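Local atomic coordinates of bumblebee peptidoglycan recognition protein SA (Bombus, PDB entry 5XZ4), a protein that probably acts in insect innate immunity as a recognition protein for bacterial peptidoglycan, with a preference for the Dap type over the Lys type. Residues Pro32-His37 with Val103-Ile108; Ala93-Tyr98 with Lys147-Thr152; Phe74-Asp79 with Asp118-Ala123. All blocks are in the same frame, centred on the assembly; numbering follows the deposited sequence.

Interaction 1 (Pro32-His37 with Val103-Ile108); sequences PYVIIH and VGIGFI
The carbonyl oxygen of I35 is gripped from strand 103-107 by two donors of unequal strength: I105 N binds it at 2.9 Å, almost in line with the C=O bond (C=O...N angle 175°), and G104 CA adds a CA-H...O contact at 3.4 Å. V103 O is shared in the same way, taking I35 N at 2.8 Å and a CA-H...O contact from V34 CA. H37 N to I105 O and F107 N to H37 O continue the ladder. Side chains interlock on the face of V34, I36, V103 and I105. With V34 CG1 anti to the backbone N (chi1 171°), that methyl meets I105 CD1 at 3.6 Å, while V34 CG2 touches V103 CG2. I36 and I105 lie alongside each other, and I36 CG2 approaches F107 CE1 obliquely at 3.9 Å. With an alanine at I36, the F107 ring would probably lose its contact with CG2 and I105 the CD1 methyl beside it, opening a gap between the two strands' side chains. An unbroken one-to-one register from V34-V103 to H37-G106, with strand axes 22° apart, identifies a parallel pair at the centre of the mixed sheet of the amidase-like PGRP fold.

Interaction 2 (Ala93-Tyr98 with Lys147-Thr152); sequences AHTIGY and KQVTAT. With SO4 (sulfate ion), chain C.
Two first torsions set up this contact. Y98 CG is anti to its carbonyl carbon (chi1 -73°), which sets the ring against V149, and T150 CG2 is likewise anti to its own carbonyl carbon, which brings the methyl to 3.4 Å from I96 O. V149 lies over one face of the Y98 ring: its CG2 is 4.2 Å from the ring centroid and 28° off the normal, a CH-pi contact. V149 CB comes to 3.5 Å from Y98 CE1, and CG1 reaches past the ring to Y98 OH at 3.4 Å, so the valine spans the ring from CD1 to the hydroxyl. T95 CG2 crosses the valine at about a right angle, touching V149 CG2, and also meets T150 CG2. Both segments are surface loops of the amidase-like PGRP domain, one leading into strand 102-107 and the other following strand 141-145. Polar atoms are joined through water: one molecule donates to both I96 O and V149 O, at 2.7 Å each, and lies in the plane of the Y98 ring at its edge. A second water donates to T150 OG1, which is also bonded to A146 O, and only weakly to H94 O. T95 OG1 sits in the plane of the H94 ring, 2.7 Å from H94 ND1, and its other partner is H37 NE2. Beyond the valine contact, G97 N donates to sulfate O4 at 2.9 Å, and N99 N holds the same ion, which probably came from the crystallisation liquor.

Interaction 3 (Phe74-Asp79 with Asp118-Ala123); sequences FLIGGD and DKMLNA
M120 joins helix 118-134 to the end of strand 74-76, a helix-on-sheet packing in the mixed alpha/beta PGRP fold. Its CB rests against I76 CG2 at 3.8 Å. CG, anti to the carbonyl carbon (chi1 -61°), meets G77 O at 3.5 Å and G78 CA at 3.8 Å. SD passes 4.0 Å from G78 CA, and a bend at chi3 (84°) turns CE back over the strand end, to 3.3 Å from I76 O. Thus the thioether lies along the backbone of I76, G77 and G78. A CB on G77 would point away from the helix and clash with D79 OD1. The same methyl that meets M120 CB, I76 CG2, also touches A123 CB, nearly one helical turn on, so the isoleucine sits against two residues of the helix. Strand 102-107 closes the same cluster, with F107 packing on M120 and I105 on I76. At the outer edge K119 runs alongside the turn that follows the strand, and its CD comes to 3.4 Å from G78 O. The ammonium completes the link through one water, which accepts from K119 NZ at 2.9 Å and donates to G78 O at 2.8 Å.

Interaction 1 occupies the middle of the five-stranded mixed sheet, with its centre about 4 Å from that of the chain, and the other two flank it. Interaction 3 has its centre about 12 Å away: strand 74-76 is the sheet neighbour of 102-107, and helix 118-134 follows 102-107 in the chain. Interaction 2 is centred about 10 Å from interaction 1 and touches it where the 93-98 loop reaches strand 31-38. Interactions 2 and 3 have centres about 21 Å apart on opposite sides of the chain's centre, without touching. Along the chain the segments run 32-37, 74-79, 93-98, 103-108, 118-123, 147-152, so the three contacts interleave and tie distant sequence into one domain.

Interaction 1 (Pro32-His37 with Val103-Ile108)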
ATOM      1  N   PRO A  32      -8.287  -2.731  11.555  1.00 12.11           N
ATOM      2  CA  PRO A  32      -7.562  -3.818  12.241  1.00 12.52           C
ATOM      3  C   PRO A  32      -6.342  -4.417  11.534  1.00 12.11           C
ATOM      4  O   PRO A  32      -5.476  -4.985  12.194  1.00 12.13           O
ATOM      5  CB  PRO A  32      -8.648  -4.886  12.447  1.00 13.91           C
ATOM      6  CG  PRO A  32      -9.579  -4.665  11.289  1.00 14.24           C
ATOM      7  CD  PRO A  32      -9.627  -3.179  11.114  1.00 13.65           C
ATOM      8  N   TYR A  33      -6.261  -4.264  10.204  1.00 12.15           N
ATOM      9  CA  TYR A  33      -5.180  -4.884   9.397  1.00 11.31           C
ATOM     10  C   TYR A  33      -4.495  -3.892   8.470  1.00  9.33           C
ATOM     11  O   TYR A  33      -5.132  -2.975   7.950  1.00  9.64           O
ATOM     12  CB  TYR A  33      -5.705  -6.044   8.532  1.00 12.63           C
ATOM     13  CG  TYR A  33      -6.190  -7.236   9.318  1.00 13.21           C
ATOM     14  CD1 TYR A  33      -5.298  -8.245   9.711  1.00 14.54           C
ATOM     15  CD2 TYR A  33      -7.544  -7.364   9.649  1.00 13.93           C
ATOM     16  CE1 TYR A  33      -5.748  -9.342  10.473  1.00 15.92           C
ATOM     17  CE2 TYR A  33      -8.013  -8.463  10.375  1.00 15.76           C
ATOM     18  CZ  TYR A  33      -7.110  -9.440  10.782  1.00 17.30           C
ATOM     19  OH  TYR A  33      -7.586 -10.508  11.526  1.00 21.43           O
ATOM     20  N   VAL A  34      -3.205  -4.129   8.251  1.00  9.16           N
ATOM     21  CA  VAL A  34      -2.473  -3.531   7.127  1.00  8.63           C
ATOM     22  C   VAL A  34      -1.983  -4.710   6.286  1.00  8.97           C
ATOM     23  O   VAL A  34      -1.349  -5.633   6.830  1.00  9.37           O
ATOM     24  CB  VAL A  34      -1.298  -2.669   7.618  1.00  8.52           C
ATOM     25  CG1 VAL A  34      -0.402  -2.219   6.464  1.00  9.62           C
ATOM     26  CG2 VAL A  34      -1.793  -1.446   8.367  1.00 10.03           C
ATOM     27  N   ILE A  35      -2.220  -4.642   4.955  1.00  8.60           N
ATOM     28  CA  ILE A  35      -1.738  -5.693   4.057  1.00  8.11           C
ATOM     29  C   ILE A  35      -0.584  -5.115   3.237  1.00  6.84           C
ATOM     30  O   ILE A  35      -0.727  -4.055   2.590  1.00  8.01           O
ATOM     31  CB  ILE A  35      -2.809  -6.209   3.069  1.00  8.49           C
ATOM     32  CG1 ILE A  35      -4.175  -6.410   3.701  1.00  9.67           C
ATOM     33  CG2 ILE A  35      -2.312  -7.458   2.361  1.00  8.84           C
ATOM     34  CD1 ILE A  35      -4.249  -7.465   4.777  1.00 11.64           C
ATOM     35  N   ILE A  36       0.554  -5.791   3.249  1.00  7.38           N
ATOM     36  CA  ILE A  36       1.730  -5.395   2.469  1.00  7.12           C
ATOM     37  C   ILE A  36       1.768  -6.115   1.118  1.00  7.54           C
ATOM     38  O   ILE A  36       1.622  -7.361   1.049  1.00  8.25           O
ATOM     39  CB  ILE A  36       3.052  -5.632   3.250  1.00  7.34           C
ATOM     40  CG1 ILE A  36       3.017  -4.945   4.639  1.00  8.12           C
ATOM     41  CG2 ILE A  36       4.269  -5.192   2.424  1.00  8.78           C
ATOM     42  CD1 ILE A  36       2.868  -3.424   4.610  1.00  8.67           C
ATOM     43  N   HIS A  37       1.886  -5.310   0.061  1.00  7.77           N
ATOM     44  CA  HIS A  37       1.930  -5.812  -1.327  1.00  7.67           C
ATOM     45  C   HIS A  37       3.179  -5.314  -2.033  1.00  7.49           C
ATOM     46  O   HIS A  37       3.771  -4.319  -1.599  1.00  7.82           O
ATOM     47  CB  HIS A  37       0.732  -5.271  -2.129  1.00  8.19           C
ATOM     48  CG  HIS A  37      -0.549  -6.010  -1.908  1.00  8.41           C
ATOM     49  ND1 HIS A  37      -0.904  -7.104  -2.668  1.00  8.76           N
ATOM     50  CD2 HIS A  37      -1.573  -5.806  -1.045  1.00  8.80           C
ATOM     51  CE1 HIS A  37      -2.090  -7.542  -2.278  1.00  9.71           C
ATOM     52  NE2 HIS A  37      -2.513  -6.783  -1.285  1.00  9.20           N
ATOM     53  N   VAL A 103      -6.040  -1.487   5.276  1.00  9.61           N
ATOM     54  CA  VAL A 103      -5.426  -0.675   4.215  1.00  9.16           C
ATOM     55  C   VAL A 103      -4.349  -1.511   3.554  1.00  9.02           C
ATOM     56  O   VAL A 103      -3.650  -2.293   4.220  1.00  9.01           O
ATOM     57  CB  VAL A 103      -4.905   0.696   4.702  1.00 11.50           C
ATOM     58  CG1 VAL A 103      -6.062   1.644   4.976  1.00 13.47           C
ATOM     59  CG2 VAL A 103      -4.025   0.532   5.914  1.00 13.32           C
ATOM     60  N   GLY A 104      -4.234  -1.337   2.234  1.00  8.24           N
ATOM     61  CA  GLY A 104      -3.268  -2.096   1.419  1.00  8.00           C
ATOM     62  C   GLY A 104      -2.157  -1.185   0.933  1.00  7.27           C
ATOM     63  O   GLY A 104      -2.431  -0.180   0.285  1.00  7.61           O
ATOM     64  N   ILE A 105      -0.918  -1.506   1.290  1.00  7.11           N
ATOM     65  CA  ILE A 105       0.250  -0.646   0.977  1.00  7.75           C
ATOM     66  C   ILE A 105       1.039  -1.357  -0.102  1.00  8.22           C
ATOM     67  O   ILE A 105       1.539  -2.464   0.097  1.00  9.17           O
ATOM     68  CB  ILE A 105       1.168  -0.440   2.202  1.00  8.61           C
ATOM     69  CG1 ILE A 105       0.423   0.279   3.338  1.00  9.82           C
ATOM     70  CG2 ILE A 105       2.402   0.374   1.804  1.00  9.14           C
ATOM     71  CD1 ILE A 105       1.231   0.416   4.635  1.00 10.71           C
ATOM     72  N   GLY A 106       1.102  -0.728  -1.287  1.00  7.85           N
ATOM     73  CA  GLY A 106       1.858  -1.307  -2.427  1.00  8.40           C
ATOM     74  C   GLY A 106       3.254  -0.713  -2.543  1.00  7.55           C
ATOM     75  O   GLY A 106       3.391   0.473  -2.882  1.00  8.17           O
ATOM     76  N   PHE A 107       4.289  -1.526  -2.294  1.00  7.49           N
ATOM     77  CA  PHE A 107       5.688  -1.129  -2.550  1.00  7.91           C
ATOM     78  C   PHE A 107       5.886  -1.160  -4.068  1.00  8.28           C
ATOM     79  O   PHE A 107       5.626  -2.213  -4.705  1.00  8.55           O
ATOM     80  CB  PHE A 107       6.675  -2.084  -1.854  1.00  8.50           C
ATOM     81  CG  PHE A 107       6.864  -1.844  -0.364  1.00  8.29           C
ATOM     82  CD1 PHE A 107       5.793  -1.969   0.536  1.00  8.31           C
ATOM     83  CD2 PHE A 107       8.141  -1.541   0.108  1.00  9.01           C
ATOM     84  CE1 PHE A 107       6.016  -1.773   1.908  1.00  8.40           C
ATOM     85  CE2 PHE A 107       8.360  -1.348   1.478  1.00  9.46           C
ATOM     86  CZ  PHE A 107       7.295  -1.476   2.347  1.00  9.14           C
ATOM     87  N   ILE A 108       6.348  -0.047  -4.637  1.00  8.20           N
ATOM     88  CA  ILE A 108       6.526   0.015  -6.101  1.00  8.19           C
ATOM     89  C   ILE A 108       7.792  -0.750  -6.480  1.00  8.94           C
ATOM     90  O   ILE A 108       8.908  -0.362  -6.107  1.00  9.97           O
ATOM     91  CB  ILE A 108       6.556   1.473  -6.611  1.00  8.05           C
ATOM     92  CG1 ILE A 108       5.226   2.169  -6.300  1.00  8.69           C
ATOM     93  CG2 ILE A 108       6.827   1.512  -8.128  1.00  9.77           C
ATOM     94  CD1 ILE A 108       5.249   3.685  -6.508  1.00  9.53           C
TER

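Interaction 2 (Ala93-Tyr98 with Lys147-Thr152)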
ATOM      1  N   ALA A  93      -9.253  -2.345  -3.383  1.00  7.70           N
ATOM      2  CA  ALA A  93      -9.309  -3.407  -4.411  1.00  8.42           C
ATOM      3  C   ALA A  93      -7.904  -3.966  -4.530  1.00  8.93           C
ATOM      4  O   ALA A  93      -7.256  -3.938  -5.592  1.00 10.69           O
ATOM      5  CB  ALA A  93      -9.831  -2.887  -5.759  1.00  9.51           C
ATOM      6  N   HIS A  94      -7.392  -4.443  -3.396  1.00  8.64           N
ATOM      7  CA  HIS A  94      -6.042  -4.973  -3.302  1.00  8.01           C
ATOM      8  C   HIS A  94      -5.961  -6.406  -2.717  1.00  8.03           C
ATOM      9  O   HIS A  94      -5.028  -7.135  -3.064  1.00  9.35           O
ATOM     10  CB  HIS A  94      -5.122  -4.020  -2.501  1.00  8.24           C
ATOM     11  CG  HIS A  94      -5.692  -3.555  -1.192  1.00  7.85           C
ATOM     12  ND1 HIS A  94      -5.669  -4.330  -0.044  1.00  8.25           N
ATOM     13  CD2 HIS A  94      -6.295  -2.385  -0.855  1.00  7.73           C
ATOM     14  CE1 HIS A  94      -6.254  -3.654   0.930  1.00  8.38           C
ATOM     15  NE2 HIS A  94      -6.648  -2.474   0.478  1.00  7.90           N
ATOM     16  N   THR A  95      -6.874  -6.774  -1.804  1.00  8.58           N
ATOM     17  CA  THR A  95      -6.744  -8.032  -1.048  1.00  9.05           C
ATOM     18  C   THR A  95      -8.139  -8.629  -0.849  1.00  9.80           C
ATOM     19  O   THR A  95      -8.875  -8.229   0.081  1.00 11.08           O
ATOM     20  CB  THR A  95      -6.081  -7.787   0.319  1.00  9.31           C
ATOM     21  OG1 THR A  95      -4.935  -6.953   0.176  1.00  8.53           O
ATOM     22  CG2 THR A  95      -5.671  -9.120   0.967  1.00 10.85           C
ATOM     23  N   ILE A  96      -8.500  -9.583  -1.712  1.00 11.44           N
ATOM     24  CA  ILE A  96      -9.823 -10.225  -1.636  1.00 13.14           C
ATOM     25  C   ILE A  96     -10.004 -10.830  -0.232  1.00 13.21           C
ATOM     26  O   ILE A  96      -9.086 -11.452   0.308  1.00 16.27           O
ATOM     27  CB  ILE A  96     -10.053 -11.271  -2.774  1.00 16.35           C
ATOM     28  CG1 ILE A  96     -10.135 -10.536  -4.128  1.00 18.13           C
ATOM     29  CG2 ILE A  96     -11.312 -12.117  -2.525  1.00 19.88           C
ATOM     30  CD1 ILE A  96     -10.240 -11.414  -5.372  1.00 22.53           C
ATOM     31  N   GLY A  97     -11.156 -10.549   0.371  1.00 13.30           N
ATOM     32  CA  GLY A  97     -11.450 -10.992   1.730  1.00 14.25           C
ATOM     33  C   GLY A  97     -11.073 -10.010   2.825  1.00 14.19           C
ATOM     34  O   GLY A  97     -11.504 -10.178   3.958  1.00 15.33           O
ATOM     35  N   TYR A  98     -10.256  -9.001   2.492  1.00 12.85           N
ATOM     36  CA  TYR A  98      -9.733  -8.018   3.455  1.00 12.44           C
ATOM     37  C   TYR A  98      -9.945  -6.575   3.022  1.00 11.22           C
ATOM     38  O   TYR A  98      -9.552  -5.660   3.758  1.00 11.35           O
ATOM     39  CB  TYR A  98      -8.239  -8.248   3.728  1.00 12.53           C
ATOM     40  CG  TYR A  98      -8.035  -9.479   4.587  1.00 12.86           C
ATOM     41  CD1 TYR A  98      -8.147 -10.775   4.034  1.00 13.98           C
ATOM     42  CD2 TYR A  98      -7.782  -9.358   5.966  1.00 13.11           C
ATOM     43  CE1 TYR A  98      -8.016 -11.918   4.838  1.00 15.42           C
ATOM     44  CE2 TYR A  98      -7.645 -10.503   6.777  1.00 14.84           C
ATOM     45  CZ  TYR A  98      -7.753 -11.767   6.203  1.00 16.12           C
ATOM     46  OH  TYR A  98      -7.616 -12.913   6.989  1.00 18.28           O
ATOM     47  N   LYS A 147       0.364 -12.627   0.611  1.00 10.94           N
ATOM     48  CA  LYS A 147       0.473 -14.075   0.398  1.00 12.17           C
ATOM     49  C   LYS A 147      -0.002 -14.909   1.599  1.00 13.27           C
ATOM     50  O   LYS A 147      -0.272 -16.081   1.434  1.00 14.56           O
ATOM     51  CB  LYS A 147       1.913 -14.482   0.028  1.00 12.83           C
ATOM     52  CG  LYS A 147       2.988 -14.189   1.078  1.00 14.38           C
ATOM     53  CD  LYS A 147       4.400 -14.483   0.573  1.00 18.00           C
ATOM     54  CE  LYS A 147       4.604 -15.956   0.272  1.00 20.49           C
ATOM     55  NZ  LYS A 147       5.880 -16.262  -0.429  1.00 24.30           N
ATOM     56  N   GLN A 148      -0.086 -14.307   2.788  1.00 12.21           N
ATOM     57  CA  GLN A 148      -0.536 -15.020   3.997  1.00 12.25           C
ATOM     58  C   GLN A 148      -2.038 -15.266   3.996  1.00 12.41           C
ATOM     59  O   GLN A 148      -2.506 -16.177   4.693  1.00 13.96           O
ATOM     60  CB  GLN A 148      -0.161 -14.218   5.242  1.00 12.01           C
ATOM     61  CG  GLN A 148       1.326 -14.137   5.469  1.00 12.97           C
ATOM     62  CD  GLN A 148       1.675 -13.328   6.702  1.00 12.32           C
ATOM     63  OE1 GLN A 148       2.282 -12.266   6.614  1.00 12.22           O
ATOM     64  NE2 GLN A 148       1.311 -13.857   7.878  1.00 13.34           N
ATOM     65  N   VAL A 149      -2.793 -14.465   3.221  1.00 11.88           N
ATOM     66  CA  VAL A 149      -4.267 -14.529   3.208  1.00 13.46           C
ATOM     67  C   VAL A 149      -4.939 -14.704   1.841  1.00 13.86           C
ATOM     68  O   VAL A 149      -6.159 -14.853   1.782  1.00 14.32           O
ATOM     69  CB  VAL A 149      -4.920 -13.337   3.943  1.00 13.94           C
ATOM     70  CG1 VAL A 149      -4.591 -13.403   5.429  1.00 15.84           C
ATOM     71  CG2 VAL A 149      -4.534 -11.996   3.317  1.00 14.25           C
ATOM     72  N   THR A 150      -4.155 -14.614   0.767  1.00 13.84           N
ATOM     73  CA  THR A 150      -4.666 -14.820  -0.588  1.00 13.80           C
ATOM     74  C   THR A 150      -3.637 -15.596  -1.393  1.00 13.48           C
ATOM     75  O   THR A 150      -2.443 -15.603  -1.069  1.00 14.82           O
ATOM     76  CB  THR A 150      -4.919 -13.474  -1.321  1.00 14.76           C
ATOM     77  OG1 THR A 150      -3.722 -12.678  -1.303  1.00 14.57           O
ATOM     78  CG2 THR A 150      -6.081 -12.697  -0.717  1.00 15.46           C
ATOM     79  N   ALA A 151      -4.106 -16.228  -2.476  1.00 14.40           N
ATOM     80  CA  ALA A 151      -3.211 -16.962  -3.373  1.00 16.35           C
ATOM     81  C   ALA A 151      -2.507 -15.987  -4.300  1.00 15.66           C
ATOM     82  O   ALA A 151      -3.081 -15.544  -5.310  1.00 15.20           O
ATOM     83  CB  ALA A 151      -3.971 -18.025  -4.164  1.00 17.44           C
ATOM     84  N   THR A 152      -1.285 -15.615  -3.913  1.00 13.56           N
ATOM     85  CA  THR A 152      -0.480 -14.617  -4.613  1.00 14.86           C
ATOM     86  C   THR A 152       0.973 -14.767  -4.174  1.00 14.59           C
ATOM     87  O   THR A 152       1.242 -15.293  -3.071  1.00 16.12           O
ATOM     88  CB  THR A 152      -0.961 -13.181  -4.301  1.00 14.08           C
ATOM     89  OG1 THR A 152      -0.229 -12.267  -5.124  1.00 13.81           O
ATOM     90  CG2 THR A 152      -0.804 -12.798  -2.791  1.00 14.29           C
TER
HETATM   91  S   SO4 C 201     -13.705  -8.152  -0.392  1.00 23.97           S
HETATM   92  O1  SO4 C 201     -13.556  -7.103  -1.432  1.00 25.65           O
HETATM   93  O2  SO4 C 201     -12.732  -8.000   0.706  1.00 22.77           O
HETATM   94  O3  SO4 C 201     -15.076  -8.143   0.176  1.00 27.25           O
HETATM   95  O4  SO4 C 201     -13.489  -9.469  -1.047  1.00 26.39           O
HETATM   96  O   HOH W   1      -3.867 -10.282  -2.937  1.00 16.86           O
HETATM   97  O   HOH W   2      -8.684 -13.853   1.414  1.00 28.75           O

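Interaction 3 (Phe74-Asp79 with Asp118-Ala123)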
ATOM      1  N   PHE A  74      -2.343   3.014  -0.391  1.00  5.73           N
ATOM      2  CA  PHE A  74      -1.145   3.843  -0.542  1.00  5.97           C
ATOM      3  C   PHE A  74      -0.097   3.076  -1.339  1.00  5.80           C
ATOM      4  O   PHE A  74      -0.093   1.836  -1.334  1.00  6.42           O
ATOM      5  CB  PHE A  74      -0.522   4.156   0.854  1.00  6.54           C
ATOM      6  CG  PHE A  74      -1.419   4.956   1.767  1.00  6.46           C
ATOM      7  CD1 PHE A  74      -1.428   6.341   1.722  1.00  7.32           C
ATOM      8  CD2 PHE A  74      -2.254   4.326   2.691  1.00  7.13           C
ATOM      9  CE1 PHE A  74      -2.269   7.077   2.552  1.00  7.43           C
ATOM     10  CE2 PHE A  74      -3.083   5.074   3.537  1.00  7.68           C
ATOM     11  CZ  PHE A  74      -3.094   6.440   3.464  1.00  7.54           C
ATOM     12  N   LEU A  75       0.795   3.841  -1.981  1.00  6.19           N
ATOM     13  CA  LEU A  75       2.013   3.270  -2.606  1.00  6.10           C
ATOM     14  C   LEU A  75       3.235   3.796  -1.905  1.00  5.82           C
ATOM     15  O   LEU A  75       3.218   4.949  -1.373  1.00  6.84           O
ATOM     16  CB  LEU A  75       2.129   3.591  -4.107  1.00  7.09           C
ATOM     17  CG  LEU A  75       0.946   3.225  -5.003  1.00  7.51           C
ATOM     18  CD1 LEU A  75       1.193   3.791  -6.410  1.00  9.37           C
ATOM     19  CD2 LEU A  75       0.746   1.740  -5.069  1.00 10.43           C
ATOM     20  N   ILE A  76       4.290   2.990  -1.877  1.00  6.97           N
ATOM     21  CA  ILE A  76       5.609   3.447  -1.385  1.00  7.29           C
ATOM     22  C   ILE A  76       6.561   3.510  -2.585  1.00  7.49           C
ATOM     23  O   ILE A  76       6.787   2.500  -3.252  1.00  8.34           O
ATOM     24  CB  ILE A  76       6.214   2.507  -0.293  1.00  7.84           C
ATOM     25  CG1 ILE A  76       5.203   2.189   0.832  1.00  8.17           C
ATOM     26  CG2 ILE A  76       7.547   3.084   0.239  1.00  8.80           C
ATOM     27  CD1 ILE A  76       4.817   3.386   1.676  1.00  9.74           C
ATOM     28  N   GLY A  77       7.104   4.698  -2.849  1.00  7.66           N
ATOM     29  CA  GLY A  77       8.097   4.868  -3.908  1.00  8.32           C
ATOM     30  C   GLY A  77       9.524   4.632  -3.468  1.00  9.62           C
ATOM     31  O   GLY A  77       9.866   4.807  -2.283  1.00 10.40           O
ATOM     32  N   GLY A  78      10.403   4.294  -4.412  1.00 10.26           N
ATOM     33  CA  GLY A  78      11.839   4.198  -4.131  1.00 10.91           C
ATOM     34  C   GLY A  78      12.496   5.557  -3.870  1.00 11.25           C
ATOM     35  O   GLY A  78      13.673   5.617  -3.462  1.00 12.39           O
ATOM     36  N   ASP A  79      11.740   6.635  -4.104  1.00 10.53           N
ATOM     37  CA  ASP A  79      12.115   7.984  -3.636  1.00 11.42           C
ATOM     38  C   ASP A  79      11.923   8.166  -2.114  1.00 11.77           C
ATOM     39  O   ASP A  79      12.300   9.216  -1.572  1.00 13.42           O
ATOM     40  CB  ASP A  79      11.324   9.059  -4.417  1.00 12.67           C
ATOM     41  CG  ASP A  79       9.811   8.979  -4.200  1.00 12.80           C
ATOM     42  OD1 ASP A  79       9.302   8.017  -3.571  1.00 12.09           O
ATOM     43  OD2 ASP A  79       9.099   9.900  -4.665  1.00 14.48           O
ATOM     44  N   ASP A 118      16.036   0.514   2.220  1.00 11.29           N
ATOM     45  CA  ASP A 118      15.768   1.039   3.559  1.00 11.77           C
ATOM     46  C   ASP A 118      14.804   2.232   3.565  1.00 11.63           C
ATOM     47  O   ASP A 118      13.910   2.318   4.422  1.00 10.67           O
ATOM     48  CB  ASP A 118      17.063   1.438   4.252  1.00 13.05           C
ATOM     49  CG  ASP A 118      17.958   0.252   4.585  1.00 14.20           C
ATOM     50  OD1 ASP A 118      17.464  -0.880   4.781  1.00 16.57           O
ATOM     51  OD2 ASP A 118      19.183   0.477   4.642  1.00 16.78           O
ATOM     52  N   LYS A 119      14.956   3.165   2.619  1.00 11.85           N
ATOM     53  CA  LYS A 119      14.071   4.325   2.604  1.00 12.69           C
ATOM     54  C   LYS A 119      12.612   3.935   2.338  1.00 10.99           C
ATOM     55  O   LYS A 119      11.710   4.582   2.858  1.00 10.96           O
ATOM     56  CB  LYS A 119      14.561   5.465   1.708  1.00 15.12           C
ATOM     57  CG  LYS A 119      14.494   5.147   0.243  1.00 16.59           C
ATOM     58  CD  LYS A 119      15.461   5.961  -0.610  1.00 22.39           C
ATOM     59  CE  LYS A 119      15.649   7.414  -0.203  1.00 25.48           C
ATOM     60  NZ  LYS A 119      16.321   8.202  -1.242  1.00 19.12           N
ATOM     61  N   MET A 120      12.380   2.858   1.576  1.00 10.39           N
ATOM     62  CA  MET A 120      11.006   2.378   1.346  1.00 10.05           C
ATOM     63  C   MET A 120      10.451   1.745   2.613  1.00  9.14           C
ATOM     64  O   MET A 120       9.332   2.056   3.023  1.00  9.21           O
ATOM     65  CB  MET A 120      10.921   1.350   0.204  1.00 10.06           C
ATOM     66  CG  MET A 120      11.381   1.879  -1.152  1.00 10.51           C
ATOM     67  SD  MET A 120      11.222   0.601  -2.414  1.00 11.56           S
ATOM     68  CE  MET A 120       9.517   0.754  -2.908  1.00 11.65           C
ATOM     69  N   LEU A 121      11.233   0.867   3.246  1.00  9.91           N
ATOM     70  CA  LEU A 121      10.769   0.245   4.486  1.00 10.05           C
ATOM     71  C   LEU A 121      10.509   1.272   5.584  1.00  9.54           C
ATOM     72  O   LEU A 121       9.495   1.170   6.299  1.00  8.88           O
ATOM     73  CB  LEU A 121      11.779  -0.774   4.965  1.00 10.75           C
ATOM     74  CG  LEU A 121      11.752  -2.088   4.201  1.00 13.84           C
ATOM     75  CD1 LEU A 121      13.097  -2.743   4.447  1.00 16.44           C
ATOM     76  CD2 LEU A 121      10.550  -2.934   4.661  1.00 15.62           C
ATOM     77  N   ASN A 122      11.384   2.267   5.703  1.00  9.92           N
ATOM     78  CA  ASN A 122      11.200   3.300   6.710  1.00 11.46           C
ATOM     79  C   ASN A 122       9.946   4.137   6.447  1.00 11.47           C
ATOM     80  O   ASN A 122       9.202   4.455   7.376  1.00 10.93           O
ATOM     81  CB  ASN A 122      12.442   4.181   6.835  1.00 14.02           C
ATOM     82  CG  ASN A 122      12.460   4.968   8.127  1.00 19.05           C
ATOM     83  OD1 ASN A 122      11.886   6.042   8.191  1.00 23.26           O
ATOM     84  ND2 ASN A 122      13.103   4.425   9.173  1.00 22.58           N
ATOM     85  N   ALA A 123       9.688   4.483   5.192  1.00 10.66           N
ATOM     86  CA  ALA A 123       8.469   5.239   4.858  1.00  9.94           C
ATOM     87  C   ALA A 123       7.203   4.458   5.216  1.00  9.02           C
ATOM     88  O   ALA A 123       6.253   4.997   5.807  1.00  9.82           O
ATOM     89  CB  ALA A 123       8.453   5.634   3.377  1.00 11.03           C
TER
HETATM   90  O   HOH W   3      15.997   7.176  -3.929  1.00 27.48           O